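Local structure of 2-oxoglutarate-dependent dioxygenase tropC (Talaromyces stipitatus, 6XJJ) at residues 83-88 against 278-282; 188-193 against 248-252; 259-264 against 300-305. The protein acts as a non-heme iron, 2-oxoglutarate-dependent dioxygenase in the biosynthesis of fungal tropolones, binding one iron ion per subunit. All coordinates share one frame; numbering follows the deposited sequence.

Contact 1. Residues 83-88 against 278-282; sequences IPAEAR and EDAFV
Arg88 reaches from the first turn of helix 85-99 to Asp279 and Phe281, laying its aliphatic part near the ring of Phe281 and its charged tip against the carboxylate of Asp279. CB heads toward segment 278-282; CG stands anti to the carbonyl carbon (chi1 -60°), and the chain runs on extended to CD, the first atom to touch anything across the contact, 4.1 Å from Phe281 CZ. There the chain bends, chi3 being -61°, and this turns the guanidinium away from the ring and toward the loop ahead of the strand. NE passes 3.7 Å from Asp279 OD1 without bonding to it; the grip comes at the tip, where Arg88 NH2 and Asp279 OD1 form a salt bridge of 2.6 Å. The two flat groups are turned 60° out of a common plane, and a single carboxylate oxygen does the work. Asp279 CA sits over one face of the guanidinium, toward its rim.

The salt bridge joins the start of helix 85-99 to the loop leading into strand 281-285, and Ile83 and Arg88 CD meet the strand itself at Phe281. The strand belongs to the large sheet of the double-stranded beta-helix core expected of this dioxygenase family. The charged pair lies toward the surface, while Phe281 is buried. Ile83 approaches the ring from the other side of its plane from Arg88 CD: its CD1 is 3.9 Å from Phe281 CE2 and 4.0 Å from Phe281 CZ, the side chains crossing at about a right angle. From helix 171-204, Leu184 packs on Ile83 and Leu188 on Phe281. His81 links both segments, its ND1 hydrogen-bonded to the backbone N of Ile83, its NE2 to the carbonyl O of Asp279, and its ring edge-to-face with Phe281.

Contact 2. Residues 188-193 against 248-252; sequences LVSTIV and CVSIL
Val189 and Ile192 of the long helix 171-204 lie on Val249 and Ile251, a helix packed across the large sheet of the double-stranded beta-helix core expected of this family. The short helix and strand segments run at 132° to each other, with axes 9.6 Å apart at their closest.

All the contacts between the two segments are apolar. Ile251 receives most of them through CD1, which lies 3.6 Å from Val189 CB and 3.7 Å from Ile192 CD1; the two isoleucines meet tip to tip. The other branch of Ile251, CG2, stands anti to the backbone N and turns to Leu188 CD2 at 4.1 Å. Val249 works through CG1, also anti to its backbone N, which has Val189 CG2 at 3.8 Å and Ile192 CG2 at 4.0 Å. The two valines slide past each other in opposite directions. Val193 CG2 makes a looser contact with Val249 CG2.

No hydrogen bond crosses between the two segments; the helix bonds within itself, Ile192 N to Leu188 O for one, and the strand's backbone bonds to its neighbours. Cys248 with Val249 forms a classic beta bulge opposite Leu318. Ser250 points away from the helix, toward the metal side: its OG hydrogen-bonds OD2 of Asp245, the iron ligand whose other oxygen, OD1, holds the metal.

Contact 3. Residues 259-264 against 300-305; sequences KGLEVW and ARHRVY. With FE (Fe (III) ion), chain B.
Glu262 and Arg303 form the hydrogen-bonded pair at the middle of two antiparallel strands. Glu262 N gives to Arg303 O at 3.0 Å, and Arg303 N gives back to Glu262 O at 3.1 Å. Beyond them Trp264 N is taken up by Arg301 O, and Tyr305 N, at the other end, by Gly260 O. The side chains of the central pair repeat the link: Arg303 NE donates to Glu262 OE2 at 3.0 Å, part of a salt bridge, with NH2 adding a weak bond to the same oxygen. NE comes from above the carboxylate plane, 52° out of it. Trp271 supplies a cation-pi partner for the same guanidinium.

These strands belong to the three-stranded antiparallel sheet 270-273, 261-265, 302-304, and they bring His302 to the iron, where it completes the facial triad with His243 and Asp245. Leu261, Val263 and Val304 share its face of the sheet. Both ring nitrogens of His302 are used: NE2 binds the iron at 2.5 Å, while ND1 donates to Ala300 O at 3.0 Å, a nearly straight bond lying in the ring plane. Donating to this second-shell carbonyl probably limits rotation of the ligand ring.

At the Trp264 end, the indole and Arg301 lie side by side, pointing the same way, but with ring and guanidinium planes 47° apart. NH1 is the group over the ring, and CZ of Arg301 is 4.1 Å from the centroid of the five-membered ring of Trp264, a cation-pi contact over the face. The charge has a stronger partner outside, Arg301 NE making a salt bridge with Asp242. At the Gly260 end, the CA of Gly260 sits 3.7 Å above the centre of the Tyr305 ring, a CH-pi contact.

Contact 2 is the buried one, wholly apolar, while contact 1 lies toward the surface and mixes a salt bridge with packing on a phenylalanine. The two meet on the same sheet: strands 281-285 and 249-253 are neighbours, with a probable hydrogen bond from Leu252 N to Val282 O, and Phe281 packs on Ile251. Contact 3, partly buried, pairs two strands of a different sheet. There backbone bonds dominate, polar side chains line one face, and the other carries His302, one of the three iron ligands. It reaches the other two contacts through Leu261, whose CD2 touches Leu252 CD2 and Val282 CG1. Helices take part in contacts 1 and 2; contact 3 is strand against strand.

Contact 1. Residues 83-88 against 278-282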
ATOM      1  N   ILE A  83      -5.646 -12.902  -8.374  1.00 73.35           N
ATOM      2  CA  ILE A  83      -6.855 -12.347  -7.752  1.00 84.85           C
ATOM      3  C   ILE A  83      -7.865 -12.001  -8.844  1.00 80.14           C
ATOM      4  O   ILE A  83      -7.496 -11.350  -9.840  1.00 79.64           O
ATOM      5  CB  ILE A  83      -6.497 -11.117  -6.916  1.00 69.74           C
ATOM      6  CG1 ILE A  83      -5.546 -11.538  -5.794  1.00 73.33           C
ATOM      7  CG2 ILE A  83      -7.740 -10.483  -6.315  1.00 78.64           C
ATOM      8  CD1 ILE A  83      -4.865 -10.404  -5.073  1.00 65.37           C
ATOM      9  N   PRO A  84      -9.131 -12.400  -8.724  1.00 88.55           N
ATOM     10  CA  PRO A  84     -10.080 -12.121  -9.807  1.00 91.80           C
ATOM     11  C   PRO A  84     -10.401 -10.640  -9.905  1.00 91.97           C
ATOM     12  O   PRO A  84     -10.230  -9.867  -8.959  1.00 93.90           O
ATOM     13  CB  PRO A  84     -11.327 -12.921  -9.414  1.00 90.18           C
ATOM     14  CG  PRO A  84     -10.844 -13.954  -8.466  1.00 96.86           C
ATOM     15  CD  PRO A  84      -9.707 -13.325  -7.729  1.00 89.67           C
ATOM     16  N   ALA A  85     -10.893 -10.250 -11.081  1.00 87.41           N
ATOM     17  CA  ALA A  85     -11.393  -8.894 -11.236  1.00 82.31           C
ATOM     18  C   ALA A  85     -12.580  -8.617 -10.326  1.00 86.48           C
ATOM     19  O   ALA A  85     -12.834  -7.454 -10.003  1.00 92.30           O
ATOM     20  CB  ALA A  85     -11.781  -8.632 -12.687  1.00 90.01           C
ATOM     21  N   GLU A  86     -13.307  -9.648  -9.895  1.00 82.72           N
ATOM     22  CA  GLU A  86     -14.439  -9.421  -9.004  1.00 84.35           C
ATOM     23  C   GLU A  86     -13.973  -8.799  -7.700  1.00 87.61           C
ATOM     24  O   GLU A  86     -14.602  -7.873  -7.173  1.00 79.24           O
ATOM     25  CB  GLU A  86     -15.151 -10.727  -8.687  1.00 93.89           C
ATOM     26  CG  GLU A  86     -16.531 -10.516  -8.136  1.00105.15           C
ATOM     27  CD  GLU A  86     -17.066 -11.755  -7.466  1.00117.40           C
ATOM     28  OE1 GLU A  86     -16.305 -12.737  -7.329  1.00126.74           O
ATOM     29  OE2 GLU A  86     -18.247 -11.753  -7.076  1.00121.67           O
ATOM     30  N   ALA A  87     -12.881  -9.329  -7.142  1.00 76.03           N
ATOM     31  CA  ALA A  87     -12.412  -8.873  -5.842  1.00 77.00           C
ATOM     32  C   ALA A  87     -12.041  -7.402  -5.883  1.00 83.21           C
ATOM     33  O   ALA A  87     -12.236  -6.674  -4.902  1.00 63.58           O
ATOM     34  CB  ALA A  87     -11.215  -9.707  -5.394  1.00 72.26           C
ATOM     35  N   ARG A  88     -11.508  -6.943  -7.015  1.00 88.09           N
ATOM     36  CA  ARG A  88     -11.151  -5.536  -7.138  1.00 80.68           C
ATOM     37  C   ARG A  88     -12.400  -4.685  -7.306  1.00 78.40           C
ATOM     38  O   ARG A  88     -12.501  -3.596  -6.730  1.00 83.17           O
ATOM     39  CB  ARG A  88     -10.184  -5.348  -8.309  1.00 92.47           C
ATOM     40  CG  ARG A  88      -8.881  -6.139  -8.151  1.00 94.20           C
ATOM     41  CD  ARG A  88      -7.895  -5.861  -9.269  1.00100.03           C
ATOM     42  NE  ARG A  88      -8.436  -6.243 -10.569  1.00112.11           N
ATOM     43  CZ  ARG A  88      -9.042  -5.406 -11.409  1.00125.99           C
ATOM     44  NH1 ARG A  88      -9.205  -4.130 -11.085  1.00121.77           N
ATOM     45  NH2 ARG A  88      -9.503  -5.849 -12.571  1.00119.37           N
ATOM     46  N   GLU A 278      -4.202  -2.610 -16.365  1.00 95.45           N
ATOM     47  CA  GLU A 278      -5.373  -3.456 -16.176  1.00103.98           C
ATOM     48  C   GLU A 278      -4.975  -4.728 -15.437  1.00100.67           C
ATOM     49  O   GLU A 278      -4.065  -5.445 -15.864  1.00102.58           O
ATOM     50  CB  GLU A 278      -6.014  -3.770 -17.529  1.00113.34           C
ATOM     51  CG  GLU A 278      -7.158  -4.775 -17.508  1.00115.76           C
ATOM     52  CD  GLU A 278      -7.875  -4.827 -18.845  1.00125.72           C
ATOM     53  OE1 GLU A 278      -7.485  -4.064 -19.758  1.00129.37           O
ATOM     54  OE2 GLU A 278      -8.821  -5.627 -18.993  1.00129.81           O
ATOM     55  N   ASP A 279      -5.655  -4.996 -14.319  1.00 93.88           N
ATOM     56  CA  ASP A 279      -5.413  -6.190 -13.509  1.00 95.69           C
ATOM     57  C   ASP A 279      -4.042  -6.144 -12.844  1.00 84.47           C
ATOM     58  O   ASP A 279      -3.347  -7.156 -12.746  1.00 84.54           O
ATOM     59  CB  ASP A 279      -5.563  -7.462 -14.341  1.00 96.64           C
ATOM     60  CG  ASP A 279      -6.993  -7.711 -14.751  1.00121.87           C
ATOM     61  OD1 ASP A 279      -7.890  -7.097 -14.137  1.00118.90           O
ATOM     62  OD2 ASP A 279      -7.226  -8.513 -15.680  1.00132.24           O
ATOM     63  N   ALA A 280      -3.657  -4.968 -12.368  1.00 86.59           N
ATOM     64  CA  ALA A 280      -2.348  -4.792 -11.771  1.00 74.70           C
ATOM     65  C   ALA A 280      -2.494  -4.191 -10.385  1.00 68.14           C
ATOM     66  O   ALA A 280      -3.516  -3.595 -10.040  1.00 73.13           O
ATOM     67  CB  ALA A 280      -1.449  -3.907 -12.640  1.00 66.80           C
ATOM     68  N   PHE A 281      -1.464  -4.405  -9.579  1.00 65.70           N
ATOM     69  CA  PHE A 281      -1.250  -3.647  -8.361  1.00 77.38           C
ATOM     70  C   PHE A 281       0.079  -2.909  -8.474  1.00 69.09           C
ATOM     71  O   PHE A 281       1.023  -3.400  -9.103  1.00 65.88           O
ATOM     72  CB  PHE A 281      -1.238  -4.567  -7.140  1.00 72.48           C
ATOM     73  CG  PHE A 281      -2.517  -5.322  -6.939  1.00 72.78           C
ATOM     74  CD1 PHE A 281      -3.568  -4.753  -6.241  1.00 62.42           C
ATOM     75  CD2 PHE A 281      -2.670  -6.601  -7.455  1.00 67.28           C
ATOM     76  CE1 PHE A 281      -4.748  -5.446  -6.051  1.00 77.21           C
ATOM     77  CE2 PHE A 281      -3.850  -7.301  -7.274  1.00 67.45           C
ATOM     78  CZ  PHE A 281      -4.891  -6.724  -6.570  1.00 77.50           C
ATOM     79  N   VAL A 282       0.148  -1.724  -7.862  1.00 68.09           N
ATOM     80  CA  VAL A 282       1.397  -0.969  -7.792  1.00 76.99           C
ATOM     81  C   VAL A 282       2.132  -1.374  -6.530  1.00 65.15           C
ATOM     82  O   VAL A 282       1.570  -1.332  -5.429  1.00 63.01           O
ATOM     83  CB  VAL A 282       1.151   0.548  -7.805  1.00 62.02           C
ATOM     84  CG1 VAL A 282       2.468   1.299  -7.633  1.00 75.18           C
ATOM     85  CG2 VAL A 282       0.493   0.982  -9.075  1.00 63.99           C
TER

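Contact 2. Residues 188-193 against 248-252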
ATOM      1  N   LEU A 188      -0.790 -11.905  -0.994  1.00 64.56           N
ATOM      2  CA  LEU A 188       0.046 -11.372  -2.061  1.00 62.71           C
ATOM      3  C   LEU A 188       1.343 -10.784  -1.517  1.00 73.17           C
ATOM      4  O   LEU A 188       2.407 -10.962  -2.123  1.00 64.86           O
ATOM      5  CB  LEU A 188      -0.734 -10.325  -2.854  1.00 61.63           C
ATOM      6  CG  LEU A 188       0.029  -9.548  -3.929  1.00 69.88           C
ATOM      7  CD1 LEU A 188       0.624 -10.475  -4.963  1.00 62.21           C
ATOM      8  CD2 LEU A 188      -0.906  -8.558  -4.600  1.00 65.52           C
ATOM      9  N   VAL A 189       1.288 -10.089  -0.376  1.00 64.54           N
ATOM     10  CA  VAL A 189       2.496  -9.436   0.110  1.00 69.77           C
ATOM     11  C   VAL A 189       3.469 -10.480   0.632  1.00 68.85           C
ATOM     12  O   VAL A 189       4.687 -10.270   0.612  1.00 61.76           O
ATOM     13  CB  VAL A 189       2.169  -8.380   1.185  1.00 67.97           C
ATOM     14  CG1 VAL A 189       1.849  -9.022   2.516  1.00 72.94           C
ATOM     15  CG2 VAL A 189       3.304  -7.397   1.315  1.00 70.95           C
ATOM     16  N   SER A 190       2.957 -11.620   1.104  1.00 65.74           N
ATOM     17  CA  SER A 190       3.834 -12.711   1.514  1.00 65.67           C
ATOM     18  C   SER A 190       4.561 -13.300   0.313  1.00 62.28           C
ATOM     19  O   SER A 190       5.744 -13.654   0.403  1.00 59.72           O
ATOM     20  CB  SER A 190       3.028 -13.790   2.229  1.00 68.89           C
ATOM     21  OG  SER A 190       2.426 -13.279   3.404  1.00 68.67           O
ATOM     22  N   THR A 191       3.864 -13.413  -0.819  1.00 61.13           N
ATOM     23  CA  THR A 191       4.510 -13.817  -2.063  1.00 66.42           C
ATOM     24  C   THR A 191       5.593 -12.816  -2.459  1.00 70.87           C
ATOM     25  O   THR A 191       6.728 -13.194  -2.774  1.00 63.91           O
ATOM     26  CB  THR A 191       3.462 -13.939  -3.174  1.00 60.33           C
ATOM     27  OG1 THR A 191       2.463 -14.890  -2.791  1.00 69.02           O
ATOM     28  CG2 THR A 191       4.103 -14.372  -4.487  1.00 62.10           C
ATOM     29  N   ILE A 192       5.251 -11.524  -2.443  1.00 61.74           N
ATOM     30  CA  ILE A 192       6.205 -10.482  -2.809  1.00 64.57           C
ATOM     31  C   ILE A 192       7.445 -10.558  -1.931  1.00 62.52           C
ATOM     32  O   ILE A 192       8.575 -10.444  -2.419  1.00 57.62           O
ATOM     33  CB  ILE A 192       5.526  -9.100  -2.725  1.00 69.02           C
ATOM     34  CG1 ILE A 192       4.436  -8.994  -3.797  1.00 72.22           C
ATOM     35  CG2 ILE A 192       6.541  -7.973  -2.917  1.00 63.04           C
ATOM     36  CD1 ILE A 192       3.489  -7.827  -3.629  1.00 75.45           C
ATOM     37  N   VAL A 193       7.259 -10.750  -0.626  1.00 68.55           N
ATOM     38  CA  VAL A 193       8.399 -10.812   0.285  1.00 65.64           C
ATOM     39  C   VAL A 193       9.343 -11.944  -0.092  1.00 73.44           C
ATOM     40  O   VAL A 193      10.567 -11.769  -0.094  1.00 63.69           O
ATOM     41  CB  VAL A 193       7.910 -10.939   1.736  1.00 70.88           C
ATOM     42  CG1 VAL A 193       9.058 -11.310   2.654  1.00 62.16           C
ATOM     43  CG2 VAL A 193       7.295  -9.616   2.184  1.00 67.44           C
ATOM     44  N   CYS A 248       7.842  -1.650   4.779  1.00 87.47           N
ATOM     45  CA  CYS A 248       8.605  -2.562   3.939  1.00 70.84           C
ATOM     46  C   CYS A 248       8.055  -2.630   2.520  1.00 69.11           C
ATOM     47  O   CYS A 248       8.763  -2.287   1.565  1.00 67.58           O
ATOM     48  CB  CYS A 248       8.612  -3.959   4.578  1.00 73.90           C
ATOM     49  SG  CYS A 248       9.399  -4.055   6.214  1.00 75.47           S
ATOM     50  N   VAL A 249       6.805  -3.064   2.356  1.00 65.29           N
ATOM     51  CA  VAL A 249       6.187  -3.234   1.046  1.00 59.67           C
ATOM     52  C   VAL A 249       4.824  -2.556   1.078  1.00 66.59           C
ATOM     53  O   VAL A 249       4.120  -2.614   2.091  1.00 62.14           O
ATOM     54  CB  VAL A 249       6.054  -4.727   0.669  1.00 73.07           C
ATOM     55  CG1 VAL A 249       5.368  -4.889  -0.694  1.00 71.09           C
ATOM     56  CG2 VAL A 249       7.428  -5.402   0.681  1.00 65.36           C
ATOM     57  N   SER A 250       4.469  -1.881  -0.016  1.00 71.05           N
ATOM     58  CA  SER A 250       3.145  -1.296  -0.170  1.00 64.87           C
ATOM     59  C   SER A 250       2.540  -1.810  -1.468  1.00 67.82           C
ATOM     60  O   SER A 250       3.246  -1.965  -2.470  1.00 64.53           O
ATOM     61  CB  SER A 250       3.186   0.237  -0.180  1.00 66.82           C
ATOM     62  OG  SER A 250       3.739   0.750   1.024  1.00 89.15           O
ATOM     63  N   ILE A 251       1.236  -2.073  -1.443  1.00 56.55           N
ATOM     64  CA  ILE A 251       0.518  -2.619  -2.591  1.00 57.26           C
ATOM     65  C   ILE A 251      -0.704  -1.741  -2.816  1.00 59.98           C
ATOM     66  O   ILE A 251      -1.580  -1.658  -1.945  1.00 62.20           O
ATOM     67  CB  ILE A 251       0.080  -4.077  -2.381  1.00 60.81           C
ATOM     68  CG1 ILE A 251       1.255  -4.940  -1.927  1.00 69.14           C
ATOM     69  CG2 ILE A 251      -0.476  -4.613  -3.695  1.00 63.57           C
ATOM     70  CD1 ILE A 251       0.866  -6.339  -1.503  1.00 63.80           C
ATOM     71  N   LEU A 252      -0.782  -1.117  -3.986  1.00 57.49           N
ATOM     72  CA  LEU A 252      -1.794  -0.115  -4.274  1.00 68.56           C
ATOM     73  C   LEU A 252      -2.699  -0.618  -5.386  1.00 67.71           C
ATOM     74  O   LEU A 252      -2.228  -1.218  -6.357  1.00 61.81           O
ATOM     75  CB  LEU A 252      -1.142   1.209  -4.702  1.00 80.81           C
ATOM     76  CG  LEU A 252      -2.003   2.427  -5.047  1.00 64.22           C
ATOM     77  CD1 LEU A 252      -2.597   3.053  -3.789  1.00 67.73           C
ATOM     78  CD2 LEU A 252      -1.188   3.437  -5.851  1.00 77.06           C
TER

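Contact 3. Residues 259-264 against 300-305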
ATOM      1  N   LYS A 259      -5.635   9.100 -13.024  1.00 92.22           N
ATOM      2  CA  LYS A 259      -4.189   9.211 -12.912  1.00 99.93           C
ATOM      3  C   LYS A 259      -3.884  10.176 -11.774  1.00 90.51           C
ATOM      4  O   LYS A 259      -4.788  10.678 -11.098  1.00 83.83           O
ATOM      5  CB  LYS A 259      -3.546   9.647 -14.239  1.00102.57           C
ATOM      6  CG  LYS A 259      -3.850  11.072 -14.692  1.00111.62           C
ATOM      7  CD  LYS A 259      -3.290  11.345 -16.085  1.00114.98           C
ATOM      8  CE  LYS A 259      -3.322  12.822 -16.426  1.00115.40           C
ATOM      9  NZ  LYS A 259      -4.632  13.470 -16.105  1.00118.61           N
ATOM     10  N   GLY A 260      -2.595  10.412 -11.547  1.00 77.69           N
ATOM     11  CA  GLY A 260      -2.174  11.289 -10.475  1.00 85.42           C
ATOM     12  C   GLY A 260      -0.902  10.822  -9.802  1.00 86.08           C
ATOM     13  O   GLY A 260      -0.084  11.642  -9.380  1.00 81.52           O
ATOM     14  N   LEU A 261      -0.717   9.510  -9.706  1.00 86.56           N
ATOM     15  CA  LEU A 261       0.444   8.971  -9.014  1.00 81.40           C
ATOM     16  C   LEU A 261       1.699   9.143  -9.865  1.00 83.46           C
ATOM     17  O   LEU A 261       1.731   8.743 -11.034  1.00 82.90           O
ATOM     18  CB  LEU A 261       0.224   7.497  -8.690  1.00 80.06           C
ATOM     19  CG  LEU A 261       1.346   6.776  -7.936  1.00 83.03           C
ATOM     20  CD1 LEU A 261       1.511   7.365  -6.544  1.00 74.14           C
ATOM     21  CD2 LEU A 261       1.074   5.280  -7.858  1.00 75.26           C
ATOM     22  N   GLU A 262       2.736   9.734  -9.271  1.00 73.37           N
ATOM     23  CA  GLU A 262       4.013   9.913  -9.944  1.00 69.59           C
ATOM     24  C   GLU A 262       5.151   9.705  -8.952  1.00 69.11           C
ATOM     25  O   GLU A 262       4.994   9.887  -7.742  1.00 62.89           O
ATOM     26  CB  GLU A 262       4.104  11.294 -10.614  1.00 81.75           C
ATOM     27  CG  GLU A 262       3.885  12.483  -9.689  1.00 87.53           C
ATOM     28  CD  GLU A 262       3.861  13.801 -10.446  1.00 78.32           C
ATOM     29  OE1 GLU A 262       4.312  13.824 -11.611  1.00 81.67           O
ATOM     30  OE2 GLU A 262       3.398  14.810  -9.878  1.00 90.15           O
ATOM     31  N   VAL A 263       6.310   9.331  -9.494  1.00 72.88           N
ATOM     32  CA  VAL A 263       7.436   8.817  -8.722  1.00 72.37           C
ATOM     33  C   VAL A 263       8.687   9.587  -9.123  1.00 76.40           C
ATOM     34  O   VAL A 263       8.934   9.802 -10.315  1.00 84.85           O
ATOM     35  CB  VAL A 263       7.634   7.301  -8.958  1.00 81.10           C
ATOM     36  CG1 VAL A 263       8.910   6.781  -8.296  1.00 72.91           C
ATOM     37  CG2 VAL A 263       6.421   6.510  -8.456  1.00 72.27           C
ATOM     38  N   TRP A 264       9.482   9.985  -8.133  1.00 79.57           N
ATOM     39  CA  TRP A 264      10.696  10.746  -8.395  1.00 85.49           C
ATOM     40  C   TRP A 264      11.850   9.801  -8.713  1.00 76.32           C
ATOM     41  O   TRP A 264      12.174   8.915  -7.915  1.00 81.40           O
ATOM     42  CB  TRP A 264      11.050  11.625  -7.193  1.00 85.11           C
ATOM     43  CG  TRP A 264      12.360  12.364  -7.364  1.00 88.33           C
ATOM     44  CD1 TRP A 264      13.567  12.028  -6.814  1.00 86.21           C
ATOM     45  CD2 TRP A 264      12.590  13.555  -8.131  1.00 84.80           C
ATOM     46  NE1 TRP A 264      14.529  12.931  -7.189  1.00 84.11           N
ATOM     47  CE2 TRP A 264      13.956  13.879  -7.997  1.00 89.14           C
ATOM     48  CE3 TRP A 264      11.776  14.378  -8.915  1.00 87.46           C
ATOM     49  CZ2 TRP A 264      14.526  14.987  -8.621  1.00 85.75           C
ATOM     50  CZ3 TRP A 264      12.346  15.480  -9.532  1.00 88.11           C
ATOM     51  CH2 TRP A 264      13.707  15.773  -9.381  1.00 83.53           C
ATOM     52  N   ALA A 300      11.471   5.183  -2.875  1.00 65.28           N
ATOM     53  CA  ALA A 300      11.457   6.324  -3.773  1.00 63.10           C
ATOM     54  C   ALA A 300      10.349   7.293  -3.383  1.00 72.66           C
ATOM     55  O   ALA A 300       9.251   6.880  -2.999  1.00 59.93           O
ATOM     56  CB  ALA A 300      11.267   5.877  -5.229  1.00 67.70           C
ATOM     57  N   ARG A 301      10.647   8.582  -3.478  1.00 77.00           N
ATOM     58  CA  ARG A 301       9.636   9.610  -3.279  1.00 67.55           C
ATOM     59  C   ARG A 301       8.518   9.486  -4.310  1.00 73.39           C
ATOM     60  O   ARG A 301       8.744   9.094  -5.459  1.00 72.35           O
ATOM     61  CB  ARG A 301      10.310  10.984  -3.342  1.00 84.25           C
ATOM     62  CG  ARG A 301      11.048  11.329  -2.044  1.00 88.15           C
ATOM     63  CD  ARG A 301      12.075  12.451  -2.149  1.00 92.60           C
ATOM     64  NE  ARG A 301      11.589  13.677  -2.783  1.00101.14           N
ATOM     65  CZ  ARG A 301      12.148  14.255  -3.848  1.00 94.38           C
ATOM     66  NH1 ARG A 301      13.248  13.762  -4.394  1.00 92.43           N
ATOM     67  NH2 ARG A 301      11.625  15.360  -4.353  1.00 81.80           N
ATOM     68  N   HIS A 302       7.296   9.786  -3.876  1.00 63.40           N
ATOM     69  CA  HIS A 302       6.135   9.727  -4.748  1.00 58.47           C
ATOM     70  C   HIS A 302       5.040  10.603  -4.161  1.00 65.29           C
ATOM     71  O   HIS A 302       5.091  10.993  -2.990  1.00 67.20           O
ATOM     72  CB  HIS A 302       5.635   8.286  -4.945  1.00 83.85           C
ATOM     73  CG  HIS A 302       5.279   7.575  -3.672  1.00 70.41           C
ATOM     74  ND1 HIS A 302       6.227   7.004  -2.848  1.00 68.28           N
ATOM     75  CD2 HIS A 302       4.080   7.334  -3.086  1.00 67.95           C
ATOM     76  CE1 HIS A 302       5.628   6.444  -1.811  1.00 66.56           C
ATOM     77  NE2 HIS A 302       4.325   6.633  -1.929  1.00 64.62           N
ATOM     78  N   ARG A 303       4.049  10.908  -4.998  1.00 65.53           N
ATOM     79  CA  ARG A 303       2.966  11.815  -4.637  1.00 69.32           C
ATOM     80  C   ARG A 303       1.819  11.591  -5.614  1.00 79.06           C
ATOM     81  O   ARG A 303       1.943  10.839  -6.586  1.00 68.84           O
ATOM     82  CB  ARG A 303       3.444  13.266  -4.662  1.00 82.36           C
ATOM     83  CG  ARG A 303       3.903  13.709  -6.036  1.00 81.23           C
ATOM     84  CD  ARG A 303       4.429  15.112  -6.021  1.00 83.09           C
ATOM     85  NE  ARG A 303       4.806  15.564  -7.356  1.00 97.27           N
ATOM     86  CZ  ARG A 303       5.387  16.730  -7.609  1.00 80.85           C
ATOM     87  NH1 ARG A 303       5.664  17.560  -6.614  1.00 73.60           N
ATOM     88  NH2 ARG A 303       5.703  17.060  -8.854  1.00 79.20           N
ATOM     89  N   VAL A 304       0.701  12.266  -5.358  1.00 80.10           N
ATOM     90  CA  VAL A 304      -0.486  12.176  -6.201  1.00 79.64           C
ATOM     91  C   VAL A 304      -0.981  13.599  -6.411  1.00 81.15           C
ATOM     92  O   VAL A 304      -1.455  14.238  -5.463  1.00 87.69           O
ATOM     93  CB  VAL A 304      -1.585  11.304  -5.572  1.00 85.56           C
ATOM     94  CG1 VAL A 304      -2.770  11.158  -6.523  1.00 80.76           C
ATOM     95  CG2 VAL A 304      -1.039   9.946  -5.172  1.00 85.97           C
ATOM     96  N   TYR A 305      -0.873  14.101  -7.640  1.00 76.99           N
ATOM     97  CA  TYR A 305      -1.393  15.430  -7.926  1.00 93.75           C
ATOM     98  C   TYR A 305      -2.903  15.386  -8.147  1.00 83.20           C
ATOM     99  O   TYR A 305      -3.503  14.325  -8.337  1.00 79.50           O
ATOM    100  CB  TYR A 305      -0.699  16.052  -9.139  1.00 80.44           C
ATOM    101  CG  TYR A 305      -0.788  15.268 -10.430  1.00 72.53           C
ATOM    102  CD1 TYR A 305      -1.913  15.345 -11.241  1.00 75.87           C
ATOM    103  CD2 TYR A 305       0.281  14.498 -10.867  1.00 72.92           C
ATOM    104  CE1 TYR A 305      -1.986  14.637 -12.435  1.00 79.19           C
ATOM    105  CE2 TYR A 305       0.222  13.794 -12.057  1.00 73.58           C
ATOM    106  CZ  TYR A 305      -0.915  13.867 -12.840  1.00 81.92           C
ATOM    107  OH  TYR A 305      -0.980  13.166 -14.027  1.00 79.85           O
TER
HETATM  108 FE    FE B1000       2.520   6.347  -0.218  1.00 83.53          FE